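Odorant binding protein OBP69a (Ceratitis capitata, PDB 6HHE) probably binds small odorant molecules as a secreted insect odorant-binding protein of the PBP/GOBP type. Local coordinates at residues L17-T22 with K45-C50; M38-R43 with T99-T104. All coordinates share one frame; numbering follows the deposited sequence. Where two conformers were deposited one is given.

Contact 1: residues L17-T22 with K45-C50; sequences LCIKET and KCFIHC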
ATOM      1  N   LEU A  17      -7.185   7.441 -10.313  1.00 28.30           N
ATOM      2  CA  LEU A  17      -7.824   8.343  -9.362  1.00 30.30           C
ATOM      3  C   LEU A  17      -6.840   8.804  -8.304  1.00 26.31           C
ATOM      4  O   LEU A  17      -6.729  10.002  -7.999  1.00 26.08           O
ATOM      5  CB  LEU A  17      -9.009   7.660  -8.673  1.00 34.39           C
ATOM      6  CG  LEU A  17     -10.320   7.451  -9.415  1.00 42.92           C
ATOM      7  CD1 LEU A  17     -11.291   6.796  -8.449  1.00 36.67           C
ATOM      8  CD2 LEU A  17     -10.835   8.754  -9.909  1.00 37.52           C
ATOM      9  N   CYS A  18      -6.088   7.854  -7.753  1.00 26.45           N
ATOM     10  CA  CYS A  18      -5.211   8.210  -6.646  1.00 23.78           C
ATOM     11  C   CYS A  18      -4.017   9.034  -7.114  1.00 29.55           C
ATOM     12  O   CYS A  18      -3.579   9.937  -6.394  1.00 23.28           O
ATOM     13  CB  CYS A  18      -4.754   6.957  -5.911  1.00 25.96           C
ATOM     14  SG  CYS A  18      -6.046   6.195  -4.858  1.00 31.12           S
ATOM     15  N   ILE A  19      -3.503   8.773  -8.315  1.00 27.45           N
ATOM     16  CA  ILE A  19      -2.495   9.665  -8.884  1.00 27.33           C
ATOM     17  C   ILE A  19      -3.025  11.084  -8.996  1.00 29.13           C
ATOM     18  O   ILE A  19      -2.350  12.045  -8.610  1.00 26.21           O
ATOM     19  CB  ILE A  19      -2.011   9.133 -10.240  1.00 29.19           C
ATOM     20  CG1 ILE A  19      -1.169   7.895 -10.007  1.00 30.17           C
ATOM     21  CG2 ILE A  19      -1.241  10.224 -10.974  1.00 31.44           C
ATOM     22  CD1 ILE A  19      -0.826   7.148 -11.276  1.00 31.75           C
ATOM     23  N   LYS A  20      -4.250  11.250  -9.514  1.00 23.22           N
ATOM     24  CA  LYS A  20      -4.733  12.593  -9.762  1.00 22.67           C
ATOM     25  C   LYS A  20      -5.004  13.316  -8.449  1.00 30.33           C
ATOM     26  O   LYS A  20      -4.732  14.510  -8.326  1.00 30.37           O
ATOM     27  CB  LYS A  20      -5.997  12.561 -10.623  1.00 26.79           C
ATOM     28  CG  LYS A  20      -5.747  12.165 -12.056  1.00 30.56           C
ATOM     29  CD  LYS A  20      -7.065  12.237 -12.830  1.00 32.49           C
ATOM     30  CE  LYS A  20      -6.825  12.322 -14.328  1.00 44.33           C
ATOM     31  NZ  LYS A  20      -6.047  11.154 -14.778  1.00 41.57           N
ATOM     32  N   GLU A  21      -5.498  12.559  -7.459  0.58 23.02           N
ATOM     33  CA  GLU A  21      -5.897  13.093  -6.170  0.58 25.38           C
ATOM     34  C   GLU A  21      -4.696  13.513  -5.327  0.58 20.70           C
ATOM     35  O   GLU A  21      -4.792  14.482  -4.563  0.58 23.68           O
ATOM     36  CB  GLU A  21      -6.749  12.029  -5.457  0.58 29.50           C
ATOM     37  CG  GLU A  21      -7.315  12.402  -4.108  0.58 33.69           C
ATOM     38  CD  GLU A  21      -8.151  11.280  -3.477  0.58 32.53           C
ATOM     39  OE1 GLU A  21      -8.823  10.504  -4.198  0.58 29.95           O
ATOM     40  OE2 GLU A  21      -8.156  11.223  -2.232  0.58 40.83           O
ATOM     41  N   THR A  22      -3.537  12.821  -5.449  1.00 21.75           N
ATOM     42  CA  THR A  22      -2.374  13.051  -4.614  1.00 22.95           C
ATOM     43  C   THR A  22      -1.242  13.808  -5.297  1.00 26.70           C
ATOM     44  O   THR A  22      -0.330  14.291  -4.605  1.00 23.15           O
ATOM     45  CB  THR A  22      -1.779  11.738  -4.090  1.00 21.59           C
ATOM     46  OG1 THR A  22      -1.323  10.949  -5.189  1.00 23.13           O
ATOM     47  CG2 THR A  22      -2.807  10.994  -3.276  1.00 24.88           C
ATOM     48  N   LYS A  45       3.555   8.878   0.016  1.00 19.04           N
ATOM     49  CA  LYS A  45       2.879   8.396   1.215  1.00 18.03           C
ATOM     50  C   LYS A  45       1.374   8.529   1.046  1.00 22.18           C
ATOM     51  O   LYS A  45       0.609   7.613   1.391  1.00 21.35           O
ATOM     52  CB  LYS A  45       3.340   9.206   2.446  1.00 18.31           C
ATOM     53  CG  LYS A  45       4.843   9.197   2.676  1.00 19.58           C
ATOM     54  CD  LYS A  45       5.156   9.835   4.037  1.00 22.45           C
ATOM     55  CE  LYS A  45       6.626   9.854   4.152  1.00 24.56           C
ATOM     56  NZ  LYS A  45       6.937  10.736   5.345  1.00 26.38           N
ATOM     57  N   CYS A  46       0.932   9.655   0.515  1.00 20.13           N
ATOM     58  CA  CYS A  46      -0.501   9.867   0.391  1.00 21.07           C
ATOM     59  C   CYS A  46      -1.111   9.041  -0.725  1.00 19.82           C
ATOM     60  O   CYS A  46      -2.272   8.645  -0.588  1.00 20.21           O
ATOM     61  CB  CYS A  46      -0.804  11.325   0.188  1.00 20.39           C
ATOM     62  SG  CYS A  46      -0.499  12.308   1.682  1.00 24.96           S
ATOM     63  N   PHE A  47      -0.378   8.781  -1.806  1.00 19.74           N
ATOM     64  CA  PHE A  47      -0.852   7.811  -2.795  1.00 19.58           C
ATOM     65  C   PHE A  47      -1.107   6.465  -2.149  1.00 22.24           C
ATOM     66  O   PHE A  47      -2.115   5.814  -2.428  1.00 20.71           O
ATOM     67  CB  PHE A  47       0.169   7.682  -3.925  1.00 19.86           C
ATOM     68  CG  PHE A  47      -0.152   6.598  -4.888  1.00 22.15           C
ATOM     69  CD1 PHE A  47      -1.072   6.829  -5.899  1.00 21.33           C
ATOM     70  CD2 PHE A  47       0.458   5.357  -4.782  1.00 24.15           C
ATOM     71  CE1 PHE A  47      -1.395   5.776  -6.774  1.00 22.71           C
ATOM     72  CE2 PHE A  47       0.131   4.287  -5.642  1.00 22.67           C
ATOM     73  CZ  PHE A  47      -0.796   4.530  -6.653  1.00 25.90           C
ATOM     74  N   ILE A  48      -0.150   5.976  -1.351  1.00 18.58           N
ATOM     75  CA  ILE A  48      -0.311   4.675  -0.714  1.00 20.22           C
ATOM     76  C   ILE A  48      -1.519   4.695   0.210  1.00 23.82           C
ATOM     77  O   ILE A  48      -2.358   3.782   0.164  1.00 23.23           O
ATOM     78  CB  ILE A  48       0.983   4.291   0.037  1.00 19.38           C
ATOM     79  CG1 ILE A  48       2.126   4.183  -0.952  1.00 22.19           C
ATOM     80  CG2 ILE A  48       0.765   2.978   0.762  1.00 25.30           C
ATOM     81  CD1 ILE A  48       3.451   3.938  -0.315  1.00 24.07           C
ATOM     82  N   HIS A  49      -1.696   5.776   0.979  1.00 20.51           N
ATOM     83  CA  HIS A  49      -2.899   5.883   1.793  1.00 21.79           C
ATOM     84  C   HIS A  49      -4.161   5.849   0.939  1.00 24.43           C
ATOM     85  O   HIS A  49      -5.129   5.173   1.295  1.00 24.27           O
ATOM     86  CB  HIS A  49      -2.863   7.161   2.624  1.00 22.76           C
ATOM     87  CG  HIS A  49      -4.096   7.368   3.422  1.00 24.27           C
ATOM     88  ND1 HIS A  49      -5.182   8.064   2.935  1.00 24.32           N
ATOM     89  CD2 HIS A  49      -4.449   6.911   4.644  1.00 29.40           C
ATOM     90  CE1 HIS A  49      -6.151   8.037   3.836  1.00 30.61           C
ATOM     91  NE2 HIS A  49      -5.724   7.367   4.891  1.00 30.01           N
ATOM     92  N   CYS A  50      -4.145   6.550  -0.194  1.00 21.59           N
ATOM     93  CA  CYS A  50      -5.299   6.625  -1.102  1.00 22.95           C
ATOM     94  C   CYS A  50      -5.694   5.240  -1.571  1.00 25.28           C
ATOM     95  O   CYS A  50      -6.892   4.904  -1.585  1.00 25.97           O
ATOM     96  CB  CYS A  50      -4.908   7.530  -2.278  1.00 19.66           C
ATOM     97  SG  CYS A  50      -6.322   7.825  -3.485  1.00 30.20           S
TER
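C18 and C50 are joined by a disulfide, SG to SG 2.1 Å, whose chi3 of -83° lies near the usual quarter turn. C50 contributes its half by swinging SG anti to the backbone N. The F47 ring fills the space next to this bridge, its CE1 lying 3.7 Å from C18 CB and 3.9 Å from I19 CG1, both obliquely placed; F29 meets the same ring edge-to-face. Such a covalent tie between helices 10-22 and 42-55, which here run at 137° with short-segment axes 9.1 Å apart, is one of the three disulfides of the classic insect odorant-binding protein fold.

At the end of helix 10-22, T22 works in two directions. With chi1 at 63°, OG1 turns back to donate to C18 O (2.8 Å), on the opposite face of that carbonyl from T22 N. The same OG1 sits at the edge of the F47 ring, near its plane and 3.8 Å from F47 CB, while CG2 rests 3.6 Å from C46 O. An alanine here removes both branches, which would probably leave C18 O with one fewer donor and a gap against C46 and F47. In one conformer, E21 OE1 forms a salt bridge with K54.

Contact 2: residues M38-R43 with T99-T104; sequences MPNNQR and TAFLTT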
ATOM      1  N   MET A  38      11.550   2.938  -0.920  1.00 22.58           N
ATOM      2  CA  MET A  38      10.532   3.984  -1.222  1.00 21.92           C
ATOM      3  C   MET A  38      11.026   5.350  -0.768  1.00 21.46           C
ATOM      4  O   MET A  38      11.429   5.512   0.402  1.00 22.55           O
ATOM      5  CB  MET A  38       9.195   3.786  -0.528  1.00 23.65           C
ATOM      6  CG  MET A  38       8.521   2.479  -0.837  1.00 27.38           C
ATOM      7  SD  MET A  38       6.811   2.546  -0.295  1.00 30.55           S
ATOM      8  CE  MET A  38       6.976   2.544   1.446  1.00 29.25           C
ATOM      9  N   PRO A  39      11.013   6.348  -1.631  1.00 18.37           N
ATOM     10  CA  PRO A  39      11.460   7.669  -1.194  1.00 19.18           C
ATOM     11  C   PRO A  39      10.453   8.286  -0.229  1.00 20.73           C
ATOM     12  O   PRO A  39       9.220   8.107  -0.345  1.00 19.96           O
ATOM     13  CB  PRO A  39      11.586   8.444  -2.509  1.00 24.10           C
ATOM     14  CG  PRO A  39      10.565   7.797  -3.416  1.00 21.16           C
ATOM     15  CD  PRO A  39      10.688   6.320  -3.067  1.00 19.55           C
ATOM     16  N   ASN A  40      10.981   9.029   0.752  1.00 20.59           N
ATOM     17  CA  ASN A  40      10.157   9.650   1.790  1.00 20.94           C
ATOM     18  C   ASN A  40       9.533  10.949   1.299  1.00 20.36           C
ATOM     19  O   ASN A  40       9.848  12.042   1.765  1.00 26.58           O
ATOM     20  CB  ASN A  40      11.009   9.919   3.024  1.00 23.27           C
ATOM     21  CG  ASN A  40      11.045   8.735   3.944  1.00 38.14           C
ATOM     22  OD1 ASN A  40      11.810   7.809   3.732  1.00 39.74           O
ATOM     23  ND2 ASN A  40      10.197   8.752   4.966  1.00 46.90           N
ATOM     24  N   ASN A  41       8.721  10.842   0.261  1.00 19.05           N
ATOM     25  CA  ASN A  41       8.069  12.004  -0.313  1.00 20.44           C
ATOM     26  C   ASN A  41       6.610  11.916   0.076  1.00 17.15           C
ATOM     27  O   ASN A  41       5.963  10.833  -0.043  1.00 18.17           O
ATOM     28  CB  ASN A  41       8.242  12.045  -1.835  1.00 22.52           C
ATOM     29  CG  ASN A  41       9.681  12.336  -2.262  1.00 25.34           C
ATOM     30  OD1 ASN A  41      10.497  11.427  -2.488  1.00 28.95           O
ATOM     31  ND2 ASN A  41       9.984  13.616  -2.406  1.00 28.40           N
ATOM     32  N   GLN A  42       6.076  13.025   0.559  1.00 19.95           N
ATOM     33  CA  GLN A  42       4.707  13.006   1.058  1.00 17.27           C
ATOM     34  C   GLN A  42       3.696  12.617   0.009  1.00 19.21           C
ATOM     35  O   GLN A  42       2.760  11.907   0.342  1.00 19.49           O
ATOM     36  CB  GLN A  42       4.303  14.383   1.589  1.00 19.95           C
ATOM     37  CG  GLN A  42       5.185  14.852   2.755  1.00 25.47           C
ATOM     38  CD  GLN A  42       5.191  13.857   3.908  1.00 27.61           C
ATOM     39  OE1 GLN A  42       6.226  13.301   4.222  1.00 28.05           O
ATOM     40  NE2 GLN A  42       4.042  13.646   4.549  1.00 26.18           N
ATOM     41  N   ARG A  43       3.907  12.983  -1.265  1.00 19.58           N
ATOM     42  CA  ARG A  43       2.902  12.592  -2.259  1.00 18.99           C
ATOM     43  C   ARG A  43       2.853  11.080  -2.457  1.00 19.66           C
ATOM     44  O   ARG A  43       1.777  10.537  -2.670  1.00 20.12           O
ATOM     45  CB  ARG A  43       3.148  13.256  -3.607  1.00 18.36           C
ATOM     46  CG  ARG A  43       2.867  14.717  -3.582  1.00 19.84           C
ATOM     47  CD  ARG A  43       3.473  15.430  -4.786  1.00 20.77           C
ATOM     48  NE  ARG A  43       4.925  15.415  -4.786  1.00 21.75           N
ATOM     49  CZ  ARG A  43       5.667  14.965  -5.807  1.00 21.56           C
ATOM     50  NH1 ARG A  43       5.108  14.462  -6.902  1.00 29.06           N
ATOM     51  NH2 ARG A  43       7.002  14.984  -5.684  1.00 24.41           N
ATOM     52  N   THR A  99       1.070   6.653   8.473  1.00 24.78           N
ATOM     53  CA  THR A  99       0.718   5.274   8.821  1.00 25.09           C
ATOM     54  C   THR A  99       0.729   4.371   7.595  1.00 20.97           C
ATOM     55  O   THR A  99       1.264   3.254   7.647  1.00 22.37           O
ATOM     56  CB  THR A  99      -0.655   5.201   9.483  1.00 25.21           C
ATOM     57  OG1 THR A  99      -0.635   5.995  10.675  1.00 28.48           O
ATOM     58  CG2 THR A  99      -0.992   3.787   9.868  1.00 26.52           C
ATOM     59  N   ALA A 100       0.126   4.816   6.483  1.00 21.08           N
ATOM     60  CA  ALA A 100       0.139   3.969   5.290  1.00 19.28           C
ATOM     61  C   ALA A 100       1.567   3.662   4.860  1.00 22.78           C
ATOM     62  O   ALA A 100       1.882   2.517   4.487  1.00 21.67           O
ATOM     63  CB  ALA A 100      -0.607   4.653   4.145  1.00 21.84           C
ATOM     64  N   PHE A 101       2.442   4.669   4.915  1.00 22.99           N
ATOM     65  CA  PHE A 101       3.825   4.509   4.469  1.00 20.25           C
ATOM     66  C   PHE A 101       4.586   3.571   5.372  1.00 18.77           C
ATOM     67  O   PHE A 101       5.245   2.635   4.880  1.00 19.67           O
ATOM     68  CB  PHE A 101       4.512   5.870   4.442  1.00 20.26           C
ATOM     69  CG  PHE A 101       5.889   5.873   3.822  1.00 22.90           C
ATOM     70  CD1 PHE A 101       6.033   5.910   2.446  1.00 22.18           C
ATOM     71  CD2 PHE A 101       7.008   5.916   4.620  1.00 29.40           C
ATOM     72  CE1 PHE A 101       7.324   6.012   1.861  1.00 24.88           C
ATOM     73  CE2 PHE A 101       8.285   5.969   4.051  1.00 26.95           C
ATOM     74  CZ  PHE A 101       8.426   6.000   2.687  1.00 25.57           C
ATOM     75  N   LEU A 102       4.525   3.812   6.687  1.00 21.61           N
ATOM     76  CA  LEU A 102       5.244   2.955   7.641  1.00 21.30           C
ATOM     77  C   LEU A 102       4.741   1.517   7.580  1.00 21.44           C
ATOM     78  O   LEU A 102       5.542   0.570   7.664  1.00 22.37           O
ATOM     79  CB  LEU A 102       5.082   3.518   9.051  1.00 24.56           C
ATOM     80  CG  LEU A 102       5.753   4.870   9.270  1.00 25.34           C
ATOM     81  CD1 LEU A 102       5.251   5.407  10.606  1.00 30.06           C
ATOM     82  CD2 LEU A 102       7.261   4.732   9.229  1.00 25.87           C
ATOM     83  N   THR A 103       3.414   1.333   7.458  1.00 19.59           N
ATOM     84  CA  THR A 103       2.874  -0.016   7.384  1.00 19.75           C
ATOM     85  C   THR A 103       3.346  -0.689   6.108  1.00 19.94           C
ATOM     86  O   THR A 103       3.745  -1.863   6.132  1.00 19.79           O
ATOM     87  CB  THR A 103       1.346   0.017   7.482  1.00 20.50           C
ATOM     88  OG1 THR A 103       0.992   0.670   8.725  1.00 22.94           O
ATOM     89  CG2 THR A 103       0.763  -1.389   7.498  1.00 21.98           C
ATOM     90  N   THR A 104       3.402   0.060   4.993  1.00 19.29           N
ATOM     91  CA  THR A 104       3.836  -0.535   3.730  1.00 18.08           C
ATOM     92  C   THR A 104       5.333  -0.838   3.748  1.00 19.65           C
ATOM     93  O   THR A 104       5.745  -1.853   3.155  1.00 20.27           O
ATOM     94  CB  THR A 104       3.461   0.383   2.563  1.00 19.50           C
ATOM     95  OG1 THR A 104       2.039   0.464   2.494  1.00 20.98           O
ATOM     96  CG2 THR A 104       3.975  -0.180   1.256  1.00 20.44           C
TER
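M38 and F101 meet from opposite directions in a Met-aromatic contact, which sets the loop ahead of helix 42-55 against helix 96-110 within the all-helical odorant-binding protein fold.

The apolar part is carried by the methyl. M38 CE stands over one face of the F101 ring, 3.9 Å from the centroid and 27° off the normal, a CH-pi contact displaced toward the CD1-CE1 side of the rim. The bend at chi3 (-70°) folds CE back over the ring, while SD stays oblique, 4.9 Å from the centroid. On its side away from the ring, the methyl meets T104 CG2 at 4.1 Å; I48 and F119 also pack against both M38 and T104, so helices 42-55 and 112-121 help enclose the sulfur end.

Polar groups gather round the ring without a hydrogen bond across the contact. M38 O lies at its edge, in the ring plane, and P39 O approaches CE1 obliquely. The side chain of N40, the centre of an inverse gamma turn, crosses that of F101 at about a right angle; N40 ND2 comes obliquely to 3.5 Å from F101 CE2, the amide and ring planes 64° apart. K45 adds a cation-pi interaction with F101.

Within the helix, T104 OG1 donates to A100 O (2.9 Å), with OG1 and T104 N on opposite faces of that carbonyl. This bond fixes the hydroxyl away from M38 and leaves CG2, anti to T104 N, as the atom that meets the methyl.

Helix 42-55 is the shared element: contact 1 ties its middle to helix 10-22, and contact 2 sets the loop leading into it against helix 96-110. The centres lie 11 Å apart, and the segments alternate along the chain in the order 17-22, 38-43, 45-50, 99-104, so the two connections interlock. They also touch directly: I48 packs on T104, H49 on A100, and K45 on F101, while R43 CG approaches T22 O. The C46–C97 disulfide adds a covalent tie between helices 42-55 and 96-110. One helix is thus held by covalent and packing contacts to two others, consistent with the compact disulfide-braced architecture of this family.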